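Local coordinates for protein butyrophilin subfamily 1 member A1 (Bos taurus, PDB 4HH8) that may act in the secretion of milk-fat droplets and probably inhibits the proliferation and cytokine secretion of activated T cells, at residues M74-D86 and A94-Y108. The protein carries 1 engineered substitution. Sequence-based numbering, arbitrary orientation.
Sequences MAEYRGRVSLVED and AVRIQEVKASDDGEY
The guanidinium group of Arg80 lies between Ile97 CG2 over one face and Lys101 CE over the opposite one, with its edge turned to Asp104. There it forms a salt bridge: Arg80 NH2 meets the syn side of Asp104 OD2 at 2.8 Å, almost perfectly straight (178°), and guanidinium and carboxylate are nearly coplanar, 23° apart. The bend at chi3 (-62°) swings the arginine's end along the 98-101 backbone, where NH2 also donates to Gln98 O at 3.0 Å and, weakly, to Glu99 O. Asp104 OD2 is gripped a second time, on its anti side, by Lys101 N (2.9 Å), so that the two donors together limit the carboxylate's rotation. Its other oxygen, OD1, takes a weak hydrogen bond from Tyr77 OH at 2.8 Å, while the tyrosine ring sets its edge against Ile97 CG2. A leucine in place of Arg80 would probably leave the buried Asp104 carboxylate without its countercharge and the carbonyl of Gln98 without this donor. Gln98 N bonds to Arg80 O just ahead of the antiparallel pairing of 81-85 with 94-97, in which Val84 N bonds to Ala94 O at 2.6 Å. Val81, Leu83, Val95 and Ile97 share one sheet face, where Phe61 of the other sheet packs on the first three. On the other face the Val84 and Arg96 side chains cross at about a right angle, and the Arg96 guanidinium reaches Asp31 in a salt bridge. Tyr108 OH donates to Asp104 O, the tyrosine corner of this fold. These are the D-E hairpin and following E-F turn of the V-set domain, joined by its characteristic arginine-aspartate salt bridge.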
loop_
_atom_site.group_PDB
_atom_site.type_symbol
_atom_site.label_atom_id
_atom_site.label_comp_id
_atom_site.label_asym_id
_atom_site.label_seq_id
_atom_site.Cartn_x
_atom_site.Cartn_y
_atom_site.Cartn_z
HETATM N N MSE A 74 -11.853 -3.751 -17.120
HETATM C CA MSE A 74 -12.032 -4.843 -16.145
HETATM C C MSE A 74 -13.225 -4.556 -15.264
HETATM O O MSE A 74 -13.419 -3.409 -14.816
HETATM C CB MSE A 74 -10.809 -5.008 -15.260
HETATM C CG MSE A 74 -9.607 -5.608 -15.946
HETATM SE SE MSE A 74 -7.964 -5.383 -14.864
HETATM C CE MSE A 74 -6.999 -4.194 -15.966
ATOM N N ALA A 75 -14.020 -5.601 -15.014
ATOM C CA ALA A 75 -15.249 -5.489 -14.198
ATOM C C ALA A 75 -15.004 -5.042 -12.755
ATOM O O ALA A 75 -15.833 -4.341 -12.170
ATOM C CB ALA A 75 -16.067 -6.783 -14.237
ATOM N N GLU A 76 -13.873 -5.452 -12.195
ATOM C CA GLU A 76 -13.448 -5.034 -10.856
ATOM C C GLU A 76 -12.899 -3.599 -10.786
ATOM O O GLU A 76 -12.624 -3.089 -9.692
ATOM C CB GLU A 76 -12.362 -5.968 -10.376
ATOM C CG GLU A 76 -11.514 -6.498 -11.519
ATOM C CD GLU A 76 -10.213 -7.074 -11.036
ATOM O OE1 GLU A 76 -9.453 -6.288 -10.411
ATOM O OE2 GLU A 76 -9.957 -8.290 -11.287
ATOM N N TYR A 77 -12.710 -2.953 -11.935
ATOM C CA TYR A 77 -12.409 -1.529 -11.914
ATOM C C TYR A 77 -13.577 -0.651 -12.286
ATOM O O TYR A 77 -13.652 0.478 -11.853
ATOM C CB TYR A 77 -11.135 -1.223 -12.705
ATOM C CG TYR A 77 -9.928 -1.679 -11.916
ATOM C CD1 TYR A 77 -9.503 -0.956 -10.802
ATOM C CD2 TYR A 77 -9.258 -2.868 -12.233
ATOM C CE1 TYR A 77 -8.419 -1.384 -10.045
ATOM C CE2 TYR A 77 -8.187 -3.311 -11.483
ATOM C CZ TYR A 77 -7.762 -2.570 -10.393
ATOM O OH TYR A 77 -6.683 -2.968 -9.647
ATOM N N ARG A 78 -14.521 -1.190 -13.040
ATOM C CA ARG A 78 -15.679 -0.434 -13.502
ATOM C C ARG A 78 -16.406 0.202 -12.383
ATOM O O ARG A 78 -16.696 -0.453 -11.398
ATOM C CB ARG A 78 -16.678 -1.354 -14.177
ATOM C CG ARG A 78 -16.681 -1.292 -15.666
ATOM C CD ARG A 78 -17.665 -2.336 -16.127
ATOM N NE ARG A 78 -17.168 -3.044 -17.294
ATOM C CZ ARG A 78 -17.465 -4.309 -17.581
ATOM N NH1 ARG A 78 -18.237 -5.020 -16.751
ATOM N NH2 ARG A 78 -16.970 -4.866 -18.690
ATOM N N GLY A 79 -16.744 1.475 -12.543
ATOM C CA GLY A 79 -17.506 2.163 -11.513
ATOM C C GLY A 79 -16.676 2.703 -10.344
ATOM O O GLY A 79 -17.220 3.392 -9.485
ATOM N N ARG A 80 -15.370 2.410 -10.304
ATOM C CA ARG A 80 -14.493 3.012 -9.273
ATOM C C ARG A 80 -13.303 3.770 -9.888
ATOM O O ARG A 80 -12.416 4.220 -9.171
ATOM C CB ARG A 80 -14.038 1.949 -8.246
ATOM C CG ARG A 80 -13.492 0.653 -8.847
ATOM C CD ARG A 80 -13.306 -0.515 -7.814
ATOM N NE ARG A 80 -12.338 -0.151 -6.800
ATOM C CZ ARG A 80 -11.119 -0.661 -6.656
ATOM N NH1 ARG A 80 -10.668 -1.680 -7.399
ATOM N NH2 ARG A 80 -10.366 -0.166 -5.691
ATOM N N VAL A 81 -13.296 3.908 -11.216
ATOM C CA VAL A 81 -12.224 4.612 -11.936
ATOM C C VAL A 81 -12.762 5.814 -12.703
ATOM O O VAL A 81 -13.898 5.801 -13.178
ATOM C CB VAL A 81 -11.461 3.699 -12.937
ATOM C CG1 VAL A 81 -10.758 2.568 -12.214
ATOM C CG2 VAL A 81 -12.408 3.134 -14.008
ATOM N N SER A 82 -11.941 6.855 -12.811
ATOM C CA SER A 82 -12.293 8.081 -13.529
ATOM C C SER A 82 -11.043 8.851 -13.894
ATOM O O SER A 82 -10.026 8.746 -13.229
ATOM C CB SER A 82 -13.267 8.982 -12.730
ATOM O OG SER A 82 -12.683 9.476 -11.533
ATOM N N LEU A 83 -11.153 9.663 -14.939
ATOM C CA LEU A 83 -10.045 10.396 -15.484
ATOM C C LEU A 83 -9.955 11.685 -14.731
ATOM O O LEU A 83 -10.961 12.373 -14.572
ATOM C CB LEU A 83 -10.320 10.710 -16.958
ATOM C CG LEU A 83 -9.179 11.334 -17.754
ATOM C CD1 LEU A 83 -7.930 10.442 -17.713
ATOM C CD2 LEU A 83 -9.672 11.594 -19.163
ATOM N N VAL A 84 -8.761 11.989 -14.232
ATOM C CA VAL A 84 -8.453 13.332 -13.740
ATOM C C VAL A 84 -7.836 14.120 -14.915
ATOM O O VAL A 84 -6.861 13.676 -15.540
ATOM C CB VAL A 84 -7.516 13.305 -12.532
ATOM C CG1 VAL A 84 -7.217 14.757 -12.035
ATOM C CG2 VAL A 84 -8.119 12.455 -11.413
ATOM N N GLU A 85 -8.425 15.265 -15.226
ATOM C CA GLU A 85 -8.105 15.974 -16.458
ATOM C C GLU A 85 -8.101 17.483 -16.311
ATOM O O GLU A 85 -8.194 18.178 -17.312
ATOM C CB GLU A 85 -9.100 15.570 -17.561
ATOM C CG GLU A 85 -10.562 15.862 -17.187
ATOM C CD GLU A 85 -11.576 15.347 -18.199
ATOM O OE1 GLU A 85 -11.311 15.360 -19.427
ATOM O OE2 GLU A 85 -12.670 14.928 -17.744
ATOM N N ASP A 86 -7.951 18.005 -15.089
ATOM C CA ASP A 86 -7.794 19.465 -14.894
ATOM C C ASP A 86 -6.732 20.027 -15.844
ATOM O O ASP A 86 -6.828 21.163 -16.286
ATOM C CB ASP A 86 -7.330 19.830 -13.454
ATOM C CG ASP A 86 -7.910 18.928 -12.369
ATOM O OD1 ASP A 86 -9.113 18.564 -12.444
ATOM O OD2 ASP A 86 -7.150 18.610 -11.406
ATOM N N ALA A 94 -4.606 11.797 -14.955
ATOM C CA ALA A 94 -4.399 10.704 -14.012
ATOM C C ALA A 94 -5.671 9.911 -14.032
ATOM O O ALA A 94 -6.689 10.412 -14.499
ATOM C CB ALA A 94 -4.116 11.236 -12.611
ATOM N N VAL A 95 -5.590 8.668 -13.566
ATOM C CA VAL A 95 -6.759 7.844 -13.325
ATOM C C VAL A 95 -6.898 7.832 -11.828
ATOM O O VAL A 95 -5.920 7.537 -11.134
ATOM C CB VAL A 95 -6.594 6.408 -13.881
ATOM C CG1 VAL A 95 -7.681 5.463 -13.336
ATOM C CG2 VAL A 95 -6.741 6.450 -15.371
ATOM N N ARG A 96 -8.080 8.227 -11.344
ATOM C CA ARG A 96 -8.449 8.120 -9.958
ATOM C C ARG A 96 -9.072 6.739 -9.699
ATOM O O ARG A 96 -10.046 6.353 -10.366
ATOM C CB ARG A 96 -9.418 9.230 -9.562
ATOM C CG ARG A 96 -9.626 9.304 -8.028
ATOM C CD ARG A 96 -10.422 10.541 -7.554
ATOM N NE ARG A 96 -11.750 10.615 -8.148
ATOM C CZ ARG A 96 -12.906 10.741 -7.478
ATOM N NH1 ARG A 96 -12.928 10.814 -6.143
ATOM N NH2 ARG A 96 -14.060 10.806 -8.154
ATOM N N ILE A 97 -8.471 5.977 -8.784
ATOM C CA ILE A 97 -9.054 4.725 -8.351
ATOM C C ILE A 97 -9.633 4.921 -6.966
ATOM O O ILE A 97 -8.917 5.279 -6.041
ATOM C CB ILE A 97 -8.051 3.565 -8.338
ATOM C CG1 ILE A 97 -7.304 3.511 -9.667
ATOM C CG2 ILE A 97 -8.803 2.212 -8.080
ATOM C CD1 ILE A 97 -6.233 2.449 -9.709
ATOM N N GLN A 98 -10.938 4.716 -6.837
ATOM C CA GLN A 98 -11.617 4.928 -5.565
ATOM C C GLN A 98 -11.574 3.701 -4.710
ATOM O O GLN A 98 -11.518 2.573 -5.234
ATOM C CB GLN A 98 -13.076 5.305 -5.785
ATOM C CG GLN A 98 -13.220 6.656 -6.442
ATOM C CD GLN A 98 -14.669 7.044 -6.639
ATOM O OE1 GLN A 98 -15.545 6.184 -6.836
ATOM N NE2 GLN A 98 -14.933 8.348 -6.583
ATOM N N GLU A 99 -11.594 3.932 -3.394
ATOM C CA GLU A 99 -11.659 2.863 -2.418
ATOM C C GLU A 99 -10.581 1.809 -2.657
ATOM O O GLU A 99 -10.877 0.620 -2.943
ATOM C CB GLU A 99 -13.071 2.269 -2.368
ATOM C CG GLU A 99 -13.864 2.836 -1.168
ATOM C CD GLU A 99 -15.209 3.463 -1.568
ATOM O OE1 GLU A 99 -16.165 2.693 -1.841
ATOM O OE2 GLU A 99 -15.318 4.724 -1.591
ATOM N N VAL A 100 -9.323 2.257 -2.538
ATOM C CA VAL A 100 -8.171 1.388 -2.786
ATOM C C VAL A 100 -8.190 0.171 -1.864
ATOM O O VAL A 100 -8.489 0.299 -0.686
ATOM C CB VAL A 100 -6.855 2.180 -2.665
ATOM C CG1 VAL A 100 -5.671 1.256 -2.357
ATOM C CG2 VAL A 100 -6.643 2.964 -3.936
ATOM N N LYS A 101 -7.938 -1.008 -2.429
ATOM C CA LYS A 101 -7.688 -2.207 -1.623
ATOM C C LYS A 101 -6.298 -2.790 -1.854
ATOM O O LYS A 101 -5.605 -2.423 -2.809
ATOM C CB LYS A 101 -8.749 -3.315 -1.812
ATOM C CG LYS A 101 -9.484 -3.415 -3.130
ATOM C CD LYS A 101 -10.861 -4.137 -2.844
ATOM C CE LYS A 101 -11.825 -4.104 -4.012
ATOM N NZ LYS A 101 -11.442 -5.021 -5.153
ATOM N N ALA A 102 -5.913 -3.718 -0.981
ATOM C CA ALA A 102 -4.640 -4.437 -1.076
ATOM C C ALA A 102 -4.354 -5.055 -2.452
ATOM O O ALA A 102 -3.226 -5.004 -2.942
ATOM C CB ALA A 102 -4.564 -5.511 0.015
ATOM N N SER A 103 -5.364 -5.638 -3.081
ATOM C CA SER A 103 -5.217 -6.204 -4.438
ATOM C C SER A 103 -4.889 -5.178 -5.540
ATOM O O SER A 103 -4.408 -5.561 -6.615
ATOM C CB SER A 103 -6.502 -6.942 -4.829
ATOM O OG SER A 103 -7.608 -6.070 -4.621
ATOM N N ASP A 104 -5.143 -3.887 -5.283
ATOM C CA ASP A 104 -4.781 -2.814 -6.213
ATOM C C ASP A 104 -3.282 -2.499 -6.240
ATOM O O ASP A 104 -2.800 -1.810 -7.162
ATOM C CB ASP A 104 -5.540 -1.540 -5.862
ATOM C CG ASP A 104 -7.021 -1.687 -6.070
ATOM O OD1 ASP A 104 -7.404 -2.390 -7.039
ATOM O OD2 ASP A 104 -7.791 -1.090 -5.297
ATOM N N ASP A 105 -2.545 -2.984 -5.236
ATOM C CA ASP A 105 -1.081 -2.803 -5.178
ATOM C C ASP A 105 -0.395 -3.426 -6.386
ATOM O O ASP A 105 -0.737 -4.538 -6.784
ATOM C CB ASP A 105 -0.548 -3.497 -3.927
ATOM C CG ASP A 105 0.873 -3.102 -3.602
ATOM O OD1 ASP A 105 1.065 -2.268 -2.702
ATOM O OD2 ASP A 105 1.798 -3.617 -4.244
ATOM N N GLY A 106 0.559 -2.705 -6.969
ATOM C CA GLY A 106 1.347 -3.241 -8.071
ATOM C C GLY A 106 1.673 -2.232 -9.155
ATOM O O GLY A 106 1.519 -1.019 -8.985
ATOM N N GLU A 107 2.091 -2.760 -10.290
ATOM C CA GLU A 107 2.574 -1.974 -11.426
ATOM C C GLU A 107 1.418 -1.692 -12.368
ATOM O O GLU A 107 0.636 -2.592 -12.711
ATOM C CB GLU A 107 3.649 -2.785 -12.175
ATOM C CG GLU A 107 4.300 -2.042 -13.342
ATOM C CD GLU A 107 5.181 -2.955 -14.224
ATOM O OE1 GLU A 107 6.409 -3.023 -13.943
ATOM O OE2 GLU A 107 4.638 -3.616 -15.173
ATOM N N TYR A 108 1.318 -0.452 -12.811
ATOM C CA TYR A 108 0.330 -0.090 -13.819
ATOM C C TYR A 108 1.085 0.472 -14.989
ATOM O O TYR A 108 2.194 0.990 -14.818
ATOM C CB TYR A 108 -0.623 0.982 -13.279
ATOM C CG TYR A 108 -1.547 0.472 -12.220
ATOM C CD1 TYR A 108 -2.909 0.233 -12.509
ATOM C CD2 TYR A 108 -1.081 0.190 -10.932
ATOM C CE1 TYR A 108 -3.781 -0.239 -11.530
ATOM C CE2 TYR A 108 -1.944 -0.314 -9.938
ATOM C CZ TYR A 108 -3.289 -0.506 -10.240
ATOM O OH TYR A 108 -4.152 -0.988 -9.280
HETATM O O HOH W 1 -12.699 7.437 -9.727
#